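Serine--tRNA ligase, cytoplasmic (Candida albicans, PDB 3QO7) attaches serine to tRNA(Ser) in two steps, first activating the amino acid with ATP to Ser-AMP and then transferring it to the acceptor end of the tRNA. Local coordinates at residues A272-C277 with E299-F304; L243-E248 with C277-A282. All blocks are in the same frame, centred on the assembly; numbering follows the deposited sequence.

Contact 1. Residues A272-C277 with E299-F304; sequences AGYSSC and EKIEQF. With ATP (adenosine-5'-triphosphate), chain B.
Gly273 and Glu302 pair as an antiparallel hydrogen-bonded couple, Gly273 N giving to Glu302 O at 2.7 Å and Glu302 N giving back to Gly273 O. One rung on, Lys300 N bonds Ser275 O at 3.1 Å, while the return bond from Ser275 N to Lys300 O is weak. A water bridges this second rung, donating to both Ser275 OG and Lys300 O; Ser275 OG itself donates to Ser276 O.

Apolar packing gathers on the face of Tyr274, Ile301 and Glu299. Ile301 CD1 sits 3.6 Å from Tyr274 CB and approaches the ring obliquely. Tyr274 CG is anti to the backbone N (chi1 162°), which lays the ring alongside Glu299, whose CB meets its edge; ring and carboxylate planes stand 71° apart. Cys277 SG lies 3.6 Å from Lys300 CB.

Among polar ends, Glu299 OE2 lies 3.1 Å from Ser276 OG, while OE1 takes a bond from Asn188 and a weak one from Gln208 of the second subunit. Lys300, extended through chi2 and bent at chi3 (-90°), carries NZ to 3.2 Å from O2A of ATP.

Strands 269-278 and 297-307 are antiparallel neighbours in the largely antiparallel sheet of the class II synthetase core, and the face bearing Lys300 and Glu302, the latter a serine-binding residue by similarity, floors the active site.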
ATOM      1  N   ALA A 272      14.835  -7.531  -9.667  1.00 31.17           N
ATOM      2  CA  ALA A 272      13.805  -8.357  -9.056  1.00 30.29           C
ATOM      3  C   ALA A 272      12.931  -7.420  -8.267  1.00 31.48           C
ATOM      4  O   ALA A 272      13.207  -7.159  -7.092  1.00 32.57           O
ATOM      5  CB  ALA A 272      14.426  -9.415  -8.124  1.00 26.37           C
ATOM      6  N   GLY A 273      11.901  -6.882  -8.912  1.00 27.64           N
ATOM      7  CA  GLY A 273      11.037  -5.898  -8.282  1.00 28.29           C
ATOM      8  C   GLY A 273      10.101  -6.566  -7.287  1.00 32.74           C
ATOM      9  O   GLY A 273       9.586  -7.657  -7.540  1.00 35.33           O
ATOM     10  N   TYR A 274       9.908  -5.939  -6.138  1.00 30.60           N
ATOM     11  CA  TYR A 274       8.928  -6.412  -5.174  1.00 33.34           C
ATOM     12  C   TYR A 274       8.103  -5.245  -4.703  1.00 33.26           C
ATOM     13  O   TYR A 274       8.672  -4.227  -4.289  1.00 34.40           O
ATOM     14  CB  TYR A 274       9.575  -7.071  -3.932  1.00 31.33           C
ATOM     15  CG  TYR A 274       8.587  -7.142  -2.784  1.00 29.97           C
ATOM     16  CD1 TYR A 274       7.369  -7.829  -2.934  1.00 33.82           C
ATOM     17  CD2 TYR A 274       8.822  -6.489  -1.584  1.00 29.15           C
ATOM     18  CE1 TYR A 274       6.422  -7.891  -1.905  1.00 32.61           C
ATOM     19  CE2 TYR A 274       7.870  -6.532  -0.531  1.00 32.32           C
ATOM     20  CZ  TYR A 274       6.676  -7.241  -0.702  1.00 35.06           C
ATOM     21  OH  TYR A 274       5.737  -7.306   0.315  1.00 34.27           O
ATOM     22  N   SER A 275       6.781  -5.382  -4.738  1.00 29.48           N
ATOM     23  CA  SER A 275       5.922  -4.382  -4.113  1.00 33.12           C
ATOM     24  C   SER A 275       4.525  -4.939  -3.925  1.00 34.07           C
ATOM     25  O   SER A 275       4.248  -6.024  -4.398  1.00 30.56           O
ATOM     26  CB  SER A 275       5.832  -3.139  -4.981  1.00 28.94           C
ATOM     27  OG  SER A 275       4.986  -3.371  -6.080  1.00 26.14           O
ATOM     28  N   SER A 276       3.655  -4.207  -3.236  1.00 35.14           N
ATOM     29  CA  SER A 276       2.228  -4.466  -3.370  1.00 36.87           C
ATOM     30  C   SER A 276       1.696  -3.743  -4.620  1.00 35.86           C
ATOM     31  O   SER A 276       2.356  -2.860  -5.169  1.00 36.43           O
ATOM     32  CB  SER A 276       1.462  -4.058  -2.111  1.00 37.79           C
ATOM     33  OG  SER A 276       1.975  -4.774  -1.003  1.00 39.49           O
ATOM     34  N   CYS A 277       0.512  -4.140  -5.063  1.00 30.57           N
ATOM     35  CA  CYS A 277      -0.045  -3.708  -6.331  1.00 31.27           C
ATOM     36  C   CYS A 277      -1.500  -3.497  -6.045  1.00 35.67           C
ATOM     37  O   CYS A 277      -2.087  -4.264  -5.278  1.00 36.58           O
ATOM     38  CB  CYS A 277       0.089  -4.806  -7.398  1.00 26.10           C
ATOM     39  SG  CYS A 277       1.779  -5.386  -7.666  1.00 37.23           S
ATOM     40  N   GLU A 299       0.640  -8.874  -3.655  1.00 30.59           N
ATOM     41  CA  GLU A 299       2.068  -8.676  -3.840  1.00 30.08           C
ATOM     42  C   GLU A 299       2.576  -9.335  -5.116  1.00 36.30           C
ATOM     43  O   GLU A 299       2.029 -10.351  -5.584  1.00 40.10           O
ATOM     44  CB  GLU A 299       2.845  -9.141  -2.615  1.00 28.94           C
ATOM     45  CG  GLU A 299       2.594  -8.260  -1.378  1.00 32.27           C
ATOM     46  CD  GLU A 299       1.192  -8.458  -0.834  1.00 35.28           C
ATOM     47  OE1 GLU A 299       0.875  -9.636  -0.503  1.00 31.58           O
ATOM     48  OE2 GLU A 299       0.413  -7.454  -0.775  1.00 35.85           O
ATOM     49  N   LYS A 300       3.612  -8.744  -5.695  1.00 38.07           N
ATOM     50  CA  LYS A 300       4.158  -9.255  -6.941  1.00 42.17           C
ATOM     51  C   LYS A 300       5.676  -9.123  -6.933  1.00 40.95           C
ATOM     52  O   LYS A 300       6.204  -8.049  -6.664  1.00 43.31           O
ATOM     53  CB  LYS A 300       3.531  -8.498  -8.122  1.00 49.21           C
ATOM     54  CG  LYS A 300       3.802  -9.065  -9.497  1.00 57.84           C
ATOM     55  CD  LYS A 300       3.320  -8.110 -10.604  1.00 63.72           C
ATOM     56  CE  LYS A 300       1.873  -8.380 -11.022  1.00 68.17           C
ATOM     57  NZ  LYS A 300       1.502  -7.637 -12.280  1.00 71.39           N
ATOM     58  N   ILE A 301       6.368 -10.237  -7.155  1.00 36.11           N
ATOM     59  CA  ILE A 301       7.759 -10.196  -7.573  1.00 34.02           C
ATOM     60  C   ILE A 301       7.789 -10.085  -9.094  1.00 37.17           C
ATOM     61  O   ILE A 301       7.276 -10.950  -9.805  1.00 39.50           O
ATOM     62  CB  ILE A 301       8.530 -11.440  -7.168  1.00 32.71           C
ATOM     63  CG1 ILE A 301       8.439 -11.645  -5.660  1.00 31.74           C
ATOM     64  CG2 ILE A 301       9.992 -11.335  -7.651  1.00 32.49           C
ATOM     65  CD1 ILE A 301       8.978 -10.476  -4.900  1.00 36.09           C
ATOM     66  N   GLU A 302       8.391  -9.009  -9.582  1.00 35.50           N
ATOM     67  CA  GLU A 302       8.375  -8.678 -10.994  1.00 33.98           C
ATOM     68  C   GLU A 302       9.800  -8.700 -11.595  1.00 34.28           C
ATOM     69  O   GLU A 302      10.715  -8.188 -10.995  1.00 36.51           O
ATOM     70  CB  GLU A 302       7.773  -7.292 -11.131  1.00 33.54           C
ATOM     71  CG  GLU A 302       7.657  -6.820 -12.550  1.00 47.01           C
ATOM     72  CD  GLU A 302       6.439  -7.365 -13.262  1.00 56.28           C
ATOM     73  OE1 GLU A 302       5.689  -8.169 -12.648  1.00 59.47           O
ATOM     74  OE2 GLU A 302       6.230  -6.975 -14.441  1.00 59.30           O
ATOM     75  N   GLN A 303      10.004  -9.308 -12.760  1.00 36.23           N
ATOM     76  CA  GLN A 303      11.287  -9.162 -13.459  1.00 36.51           C
ATOM     77  C   GLN A 303      11.258  -7.882 -14.292  1.00 38.37           C
ATOM     78  O   GLN A 303      10.327  -7.690 -15.091  1.00 38.23           O
ATOM     79  CB  GLN A 303      11.556 -10.303 -14.432  1.00 34.07           C
ATOM     80  CG  GLN A 303      11.479 -11.712 -13.901  1.00 34.86           C
ATOM     81  CD  GLN A 303      11.757 -12.733 -15.010  1.00 34.24           C
ATOM     82  OE1 GLN A 303      12.781 -12.655 -15.692  1.00 36.14           O
ATOM     83  NE2 GLN A 303      10.840 -13.679 -15.202  1.00 31.72           N
ATOM     84  N   PHE A 304      12.267  -7.022 -14.129  1.00 30.34           N
ATOM     85  CA  PHE A 304      12.407  -5.885 -15.024  1.00 30.26           C
ATOM     86  C   PHE A 304      13.829  -5.770 -15.561  1.00 33.27           C
ATOM     87  O   PHE A 304      14.810  -5.789 -14.806  1.00 35.26           O
ATOM     88  CB  PHE A 304      11.977  -4.570 -14.369  1.00 27.92           C
ATOM     89  CG  PHE A 304      11.880  -3.439 -15.344  1.00 31.34           C
ATOM     90  CD1 PHE A 304      10.694  -3.195 -16.027  1.00 31.06           C
ATOM     91  CD2 PHE A 304      12.986  -2.642 -15.617  1.00 36.99           C
ATOM     92  CE1 PHE A 304      10.591  -2.172 -16.953  1.00 33.79           C
ATOM     93  CE2 PHE A 304      12.898  -1.599 -16.543  1.00 39.54           C
ATOM     94  CZ  PHE A 304      11.691  -1.369 -17.222  1.00 37.45           C
TER
HETATM   95  PG  ATP B 486      -3.586 -10.026 -18.632  0.50108.21           P
HETATM   96  O1G ATP B 486      -3.993  -8.900 -19.555  0.50107.27           O
HETATM   97  O2G ATP B 486      -4.119  -9.892 -17.221  0.50108.51           O
HETATM   98  O3G ATP B 486      -3.770 -11.395 -19.243  0.50106.21           O
HETATM   99  PB  ATP B 486      -1.303  -8.483 -18.108  0.50 65.03           P
HETATM  100  O1B ATP B 486      -2.385  -7.437 -17.960  0.50 65.82           O
HETATM  101  O2B ATP B 486      -0.121  -8.223 -19.005  0.50 65.63           O
HETATM  102  O3B ATP B 486      -1.978  -9.892 -18.464  0.50 43.72           O
HETATM  103  PA  ATP B 486      -0.874  -7.929 -15.380  0.50 41.66           P
HETATM  104  O1A ATP B 486      -2.217  -7.218 -15.451  0.50 37.67           O
HETATM  105  O2A ATP B 486       0.418  -7.158 -15.230  0.50 41.60           O
HETATM  106  O3A ATP B 486      -0.696  -8.856 -16.678  0.50108.82           O
HETATM  107  O5' ATP B 486      -0.938  -9.210 -14.404  0.50 28.32           O
HETATM  108  C5' ATP B 486       0.077 -10.202 -14.574  0.50 28.72           C
HETATM  109  C4' ATP B 486       0.012 -11.128 -13.384  0.50 32.58           C
HETATM  110  O4' ATP B 486      -0.456 -10.408 -12.233  0.50 35.33           O
HETATM  111  C3' ATP B 486      -1.028 -12.168 -13.664  0.50 38.85           C
HETATM  112  O3' ATP B 486      -0.370 -13.323 -14.185  0.50 41.70           O
HETATM  113  C2' ATP B 486      -1.703 -12.408 -12.327  0.50 39.99           C
HETATM  114  O2' ATP B 486      -1.071 -13.524 -11.695  0.50 43.09           O
HETATM  115  C1' ATP B 486      -1.432 -11.157 -11.505  0.50 35.33           C
HETATM  116  N9  ATP B 486      -2.685 -10.367 -11.311  0.50 33.10           N
HETATM  117  C8  ATP B 486      -3.207  -9.506 -12.205  0.50 31.76           C
HETATM  118  N7  ATP B 486      -4.353  -8.943 -11.736  0.50 31.38           N
HETATM  119  C5  ATP B 486      -4.591  -9.451 -10.510  0.50 30.36           C
HETATM  120  C6  ATP B 486      -5.631  -9.280  -9.466  0.50 26.51           C
HETATM  121  N6  ATP B 486      -6.668  -8.423  -9.661  0.50 26.10           N
HETATM  122  N1  ATP B 486      -5.515  -9.988  -8.323  0.50 23.09           N
HETATM  123  C2  ATP B 486      -4.488 -10.828  -8.118  0.50 26.47           C
HETATM  124  N3  ATP B 486      -3.505 -11.026  -9.024  0.50 29.63           N
HETATM  125  C4  ATP B 486      -3.492 -10.386 -10.227  0.50 31.59           C
HETATM  126  O   HOH W   1       5.404  -5.640  -7.707  1.00 28.34           O

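Contact 2. Residues L243-E248 with C277-A282. With ATP (adenosine-5'-triphosphate), chain B.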
ATOM      1  N   LEU A 243      -1.733   5.006  -6.606  1.00 36.90           N
ATOM      2  CA  LEU A 243      -1.160   3.765  -6.152  1.00 34.96           C
ATOM      3  C   LEU A 243      -0.786   2.990  -7.422  1.00 36.34           C
ATOM      4  O   LEU A 243      -1.527   3.001  -8.427  1.00 35.05           O
ATOM      5  CB  LEU A 243      -2.149   3.008  -5.279  1.00 36.91           C
ATOM      6  CG  LEU A 243      -2.407   3.654  -3.917  1.00 38.79           C
ATOM      7  CD1 LEU A 243      -3.570   2.991  -3.216  1.00 36.32           C
ATOM      8  CD2 LEU A 243      -1.139   3.596  -3.058  1.00 38.86           C
ATOM      9  N   ILE A 244       0.379   2.355  -7.396  1.00 34.80           N
ATOM     10  CA  ILE A 244       0.838   1.593  -8.549  1.00 36.16           C
ATOM     11  C   ILE A 244       0.021   0.299  -8.736  1.00 40.97           C
ATOM     12  O   ILE A 244      -0.464  -0.303  -7.770  1.00 44.80           O
ATOM     13  CB  ILE A 244       2.340   1.243  -8.449  1.00 29.16           C
ATOM     14  CG1 ILE A 244       2.582   0.165  -7.406  1.00 26.70           C
ATOM     15  CG2 ILE A 244       3.191   2.499  -8.128  1.00 29.51           C
ATOM     16  CD1 ILE A 244       4.062  -0.065  -7.128  1.00 25.50           C
ATOM     17  N   ALA A 245      -0.134  -0.110  -9.991  1.00 35.99           N
ATOM     18  CA  ALA A 245      -0.742  -1.382 -10.343  1.00 33.56           C
ATOM     19  C   ALA A 245       0.273  -2.522 -10.345  1.00 34.22           C
ATOM     20  O   ALA A 245      -0.106  -3.679 -10.336  1.00 40.41           O
ATOM     21  CB  ALA A 245      -1.367  -1.281 -11.700  1.00 30.63           C
ATOM     22  N   THR A 246       1.559  -2.182 -10.378  1.00 32.51           N
ATOM     23  CA  THR A 246       2.649  -3.151 -10.503  1.00 29.56           C
ATOM     24  C   THR A 246       3.957  -2.386 -10.349  1.00 33.28           C
ATOM     25  O   THR A 246       4.053  -1.220 -10.773  1.00 32.49           O
ATOM     26  CB  THR A 246       2.658  -3.854 -11.886  1.00 37.44           C
ATOM     27  OG1 THR A 246       3.949  -4.440 -12.118  1.00 44.31           O
ATOM     28  CG2 THR A 246       2.334  -2.861 -13.043  1.00 27.59           C
ATOM     29  N   SER A 247       4.959  -3.028  -9.752  1.00 36.68           N
ATOM     30  CA  SER A 247       6.213  -2.351  -9.497  1.00 41.77           C
ATOM     31  C   SER A 247       6.935  -1.989 -10.796  1.00 42.74           C
ATOM     32  O   SER A 247       7.859  -1.172 -10.791  1.00 45.98           O
ATOM     33  CB  SER A 247       7.116  -3.190  -8.599  1.00 46.45           C
ATOM     34  OG  SER A 247       7.346  -4.466  -9.167  1.00 47.00           O
ATOM     35  N   GLU A 248       6.515  -2.611 -11.894  1.00 35.60           N
ATOM     36  CA  GLU A 248       7.020  -2.272 -13.219  1.00 37.94           C
ATOM     37  C   GLU A 248       6.839  -0.772 -13.534  1.00 36.16           C
ATOM     38  O   GLU A 248       7.606  -0.162 -14.297  1.00 32.90           O
ATOM     39  CB  GLU A 248       6.307  -3.114 -14.278  1.00 40.20           C
ATOM     40  CG  GLU A 248       6.826  -2.916 -15.680  1.00 47.00           C
ATOM     41  CD  GLU A 248       6.227  -1.711 -16.421  1.00 51.30           C
ATOM     42  OE1 GLU A 248       5.202  -1.157 -15.979  1.00 53.75           O
ATOM     43  OE2 GLU A 248       6.790  -1.318 -17.466  1.00 53.53           O
ATOM     44  N   CYS A 277       0.512  -4.140  -5.063  1.00 30.57           N
ATOM     45  CA  CYS A 277      -0.045  -3.708  -6.331  1.00 31.27           C
ATOM     46  C   CYS A 277      -1.500  -3.497  -6.045  1.00 35.67           C
ATOM     47  O   CYS A 277      -2.087  -4.264  -5.278  1.00 36.58           O
ATOM     48  CB  CYS A 277       0.089  -4.806  -7.398  1.00 26.10           C
ATOM     49  SG  CYS A 277       1.779  -5.386  -7.666  1.00 37.23           S
ATOM     50  N   PHE A 278      -2.078  -2.471  -6.664  1.00 36.81           N
ATOM     51  CA  PHE A 278      -3.443  -2.065  -6.365  1.00 37.24           C
ATOM     52  C   PHE A 278      -4.209  -1.906  -7.655  1.00 41.30           C
ATOM     53  O   PHE A 278      -3.754  -1.234  -8.595  1.00 41.58           O
ATOM     54  CB  PHE A 278      -3.468  -0.793  -5.498  1.00 35.63           C
ATOM     55  CG  PHE A 278      -2.722  -0.957  -4.200  1.00 37.82           C
ATOM     56  CD1 PHE A 278      -3.385  -1.349  -3.045  1.00 40.09           C
ATOM     57  CD2 PHE A 278      -1.337  -0.795  -4.152  1.00 32.86           C
ATOM     58  CE1 PHE A 278      -2.680  -1.551  -1.847  1.00 35.44           C
ATOM     59  CE2 PHE A 278      -0.632  -1.004  -2.984  1.00 32.26           C
ATOM     60  CZ  PHE A 278      -1.306  -1.380  -1.816  1.00 32.84           C
ATOM     61  N   ARG A 279      -5.367  -2.559  -7.711  1.00 36.71           N
ATOM     62  CA  ARG A 279      -6.182  -2.517  -8.913  1.00 39.07           C
ATOM     63  C   ARG A 279      -7.637  -2.214  -8.611  1.00 40.70           C
ATOM     64  O   ARG A 279      -8.276  -2.945  -7.857  1.00 42.13           O
ATOM     65  CB  ARG A 279      -6.038  -3.829  -9.662  1.00 43.03           C
ATOM     66  CG  ARG A 279      -4.617  -4.074 -10.128  1.00 54.25           C
ATOM     67  CD  ARG A 279      -4.576  -4.838 -11.442  1.00 72.28           C
ATOM     68  NE  ARG A 279      -3.207  -5.195 -11.792  1.00 84.36           N
ATOM     69  CZ  ARG A 279      -2.886  -6.122 -12.691  1.00 93.64           C
ATOM     70  NH1 ARG A 279      -3.848  -6.786 -13.335  1.00 93.66           N
ATOM     71  NH2 ARG A 279      -1.599  -6.384 -12.934  1.00 97.60           N
ATOM     72  N   ARG A 280      -8.162  -1.137  -9.196  1.00 37.74           N
ATOM     73  CA  ARG A 280      -9.580  -0.799  -9.006  1.00 44.02           C
ATOM     74  C   ARG A 280     -10.500  -1.865  -9.557  1.00 51.64           C
ATOM     75  O   ARG A 280     -11.596  -2.050  -9.043  1.00 54.86           O
ATOM     76  CB  ARG A 280      -9.943   0.531  -9.655  1.00 45.69           C
ATOM     77  CG  ARG A 280      -9.178   1.703  -9.115  1.00 49.88           C
ATOM     78  CD  ARG A 280      -9.813   3.000  -9.550  1.00 53.46           C
ATOM     79  NE  ARG A 280     -11.249   2.912  -9.387  1.00 63.28           N
ATOM     80  CZ  ARG A 280     -12.112   3.412 -10.258  1.00 70.78           C
ATOM     81  NH1 ARG A 280     -11.647   4.041 -11.332  1.00 71.61           N
ATOM     82  NH2 ARG A 280     -13.423   3.282 -10.055  1.00 73.00           N
ATOM     83  N   GLU A 281     -10.057  -2.549 -10.611  1.00 56.94           N
ATOM     84  CA  GLU A 281     -10.841  -3.596 -11.258  1.00 64.97           C
ATOM     85  C   GLU A 281     -10.500  -4.997 -10.764  1.00 68.19           C
ATOM     86  O   GLU A 281      -9.382  -5.499 -10.948  1.00 66.61           O
ATOM     87  CB  GLU A 281     -10.650  -3.537 -12.771  1.00 72.78           C
ATOM     88  CG  GLU A 281     -11.308  -2.347 -13.432  1.00 83.21           C
ATOM     89  CD  GLU A 281     -12.816  -2.387 -13.298  1.00 92.73           C
ATOM     90  OE1 GLU A 281     -13.473  -3.031 -14.155  1.00 95.30           O
ATOM     91  OE2 GLU A 281     -13.337  -1.782 -12.328  1.00 95.12           O
ATOM     92  N   ALA A 282     -11.484  -5.639 -10.156  1.00 85.65           N
ATOM     93  CA  ALA A 282     -11.323  -7.014  -9.721  1.00 89.01           C
ATOM     94  C   ALA A 282     -12.682  -7.739  -9.654  1.00 96.19           C
ATOM     95  O   ALA A 282     -12.991  -8.414  -8.670  1.00 96.69           O
ATOM     96  CB  ALA A 282     -10.604  -7.051  -8.382  1.00 85.30           C
TER
HETATM   97  PG  ATP B 486      -3.586 -10.026 -18.632  0.50108.21           P
HETATM   98  O1G ATP B 486      -3.993  -8.900 -19.555  0.50107.27           O
HETATM   99  O2G ATP B 486      -4.119  -9.892 -17.221  0.50108.51           O
HETATM  100  O3G ATP B 486      -3.770 -11.395 -19.243  0.50106.21           O
HETATM  101  PB  ATP B 486      -1.303  -8.483 -18.108  0.50 65.03           P
HETATM  102  O1B ATP B 486      -2.385  -7.437 -17.960  0.50 65.82           O
HETATM  103  O2B ATP B 486      -0.121  -8.223 -19.005  0.50 65.63           O
HETATM  104  O3B ATP B 486      -1.978  -9.892 -18.464  0.50 43.72           O
HETATM  105  PA  ATP B 486      -0.874  -7.929 -15.380  0.50 41.66           P
HETATM  106  O1A ATP B 486      -2.217  -7.218 -15.451  0.50 37.67           O
HETATM  107  O2A ATP B 486       0.418  -7.158 -15.230  0.50 41.60           O
HETATM  108  O3A ATP B 486      -0.696  -8.856 -16.678  0.50108.82           O
HETATM  109  O5' ATP B 486      -0.938  -9.210 -14.404  0.50 28.32           O
HETATM  110  C5' ATP B 486       0.077 -10.202 -14.574  0.50 28.72           C
HETATM  111  C4' ATP B 486       0.012 -11.128 -13.384  0.50 32.58           C
HETATM  112  O4' ATP B 486      -0.456 -10.408 -12.233  0.50 35.33           O
HETATM  113  C3' ATP B 486      -1.028 -12.168 -13.664  0.50 38.85           C
HETATM  114  O3' ATP B 486      -0.370 -13.323 -14.185  0.50 41.70           O
HETATM  115  C2' ATP B 486      -1.703 -12.408 -12.327  0.50 39.99           C
HETATM  116  O2' ATP B 486      -1.071 -13.524 -11.695  0.50 43.09           O
HETATM  117  C1' ATP B 486      -1.432 -11.157 -11.505  0.50 35.33           C
HETATM  118  N9  ATP B 486      -2.685 -10.367 -11.311  0.50 33.10           N
HETATM  119  C8  ATP B 486      -3.207  -9.506 -12.205  0.50 31.76           C
HETATM  120  N7  ATP B 486      -4.353  -8.943 -11.736  0.50 31.38           N
HETATM  121  C5  ATP B 486      -4.591  -9.451 -10.510  0.50 30.36           C
HETATM  122  C6  ATP B 486      -5.631  -9.280  -9.466  0.50 26.51           C
HETATM  123  N6  ATP B 486      -6.668  -8.423  -9.661  0.50 26.10           N
HETATM  124  N1  ATP B 486      -5.515  -9.988  -8.323  0.50 23.09           N
HETATM  125  C2  ATP B 486      -4.488 -10.828  -8.118  0.50 26.47           C
HETATM  126  N3  ATP B 486      -3.505 -11.026  -9.024  0.50 29.63           N
HETATM  127  C4  ATP B 486      -3.492 -10.386 -10.227  0.50 31.59           C
HETATM  128  O   HOH W   2      -3.696   1.381  -8.192  1.00 40.86           O
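Motif 2 of the class II synthetases, the strand-loop element whose Phe278-Arg279-Arg280-Glu281 matches the FRxE signature, meets here the loop 243-248, which by similarity supplies serine-binding residues. Arg279 follows the end of strand 269-278; it is an ATP-binding residue by similarity and lies at the bound ATP. Between the two backbones runs a hydrogen bond from Phe278 N to Ile244 O, 2.9 Å long and in the carbonyl plane. Beside it Ala245 CA makes a CA-H...O contact of 3.5 Å with Phe278 O, and a water donates to both Leu243 O and Phe278 O, bridging the two backbones.

Leu243 reaches Phe278 through CB, 4.0 Å from Phe278 CB, and through CD1, which lies over one ring face toward the rim; Ile244 O meets the same ring at its edge. Val211 of the second subunit also packs on Phe278. Cys277 CB lies beside Ala245 O, and its SG, turned beside the backbone N (chi1 -56°), reaches Thr246 CA.

Arg279 bends at chi2 (-147°). Ala245 O lies at the edge of its guanidinium, 3.7 Å from Arg279 NE, and ATP N7 lies over one face. Arg279 NH1 gives a weak hydrogen bond of 2.7 Å to O1A of ATP. Thr246 OG1 accepts from Glu248 N, a capping bond ahead of helix 248-252.

Loop and strand end are thus joined by one backbone hydrogen bond, a CA-H...O contact and a shared water. The guanidinium's place at the alpha-phosphate is consistent with ATP binding, but its exact fit is doubtful, because Arg279 NH2 comes too close to PA.

Cys277 belongs to both contacts, and strand 269-278 carries both: its pairing with 297-307 forms contact 1, and its end meets loop 243-248 in contact 2. Their centres are 11 Å apart. Ser247 packs against the sheet of contact 1, with its CB 3.3 Å from Ser275 OG and its OG 3.5 Å from Glu302 CB; Ser247 and Glu302 are both assigned to serine binding by similarity. On the nucleotide side, Lys300 NZ and Arg279 NH2 stand 3.4 Å apart, both near the alpha-phosphate of ATP, the arginine's exact placement being doubtful. Glu366, Ser369 and Val295 add hydrogen bonds to the nucleotide. Serine site and ATP adjoin on strand 297-307, where Lys300 and Glu302 are two residues apart.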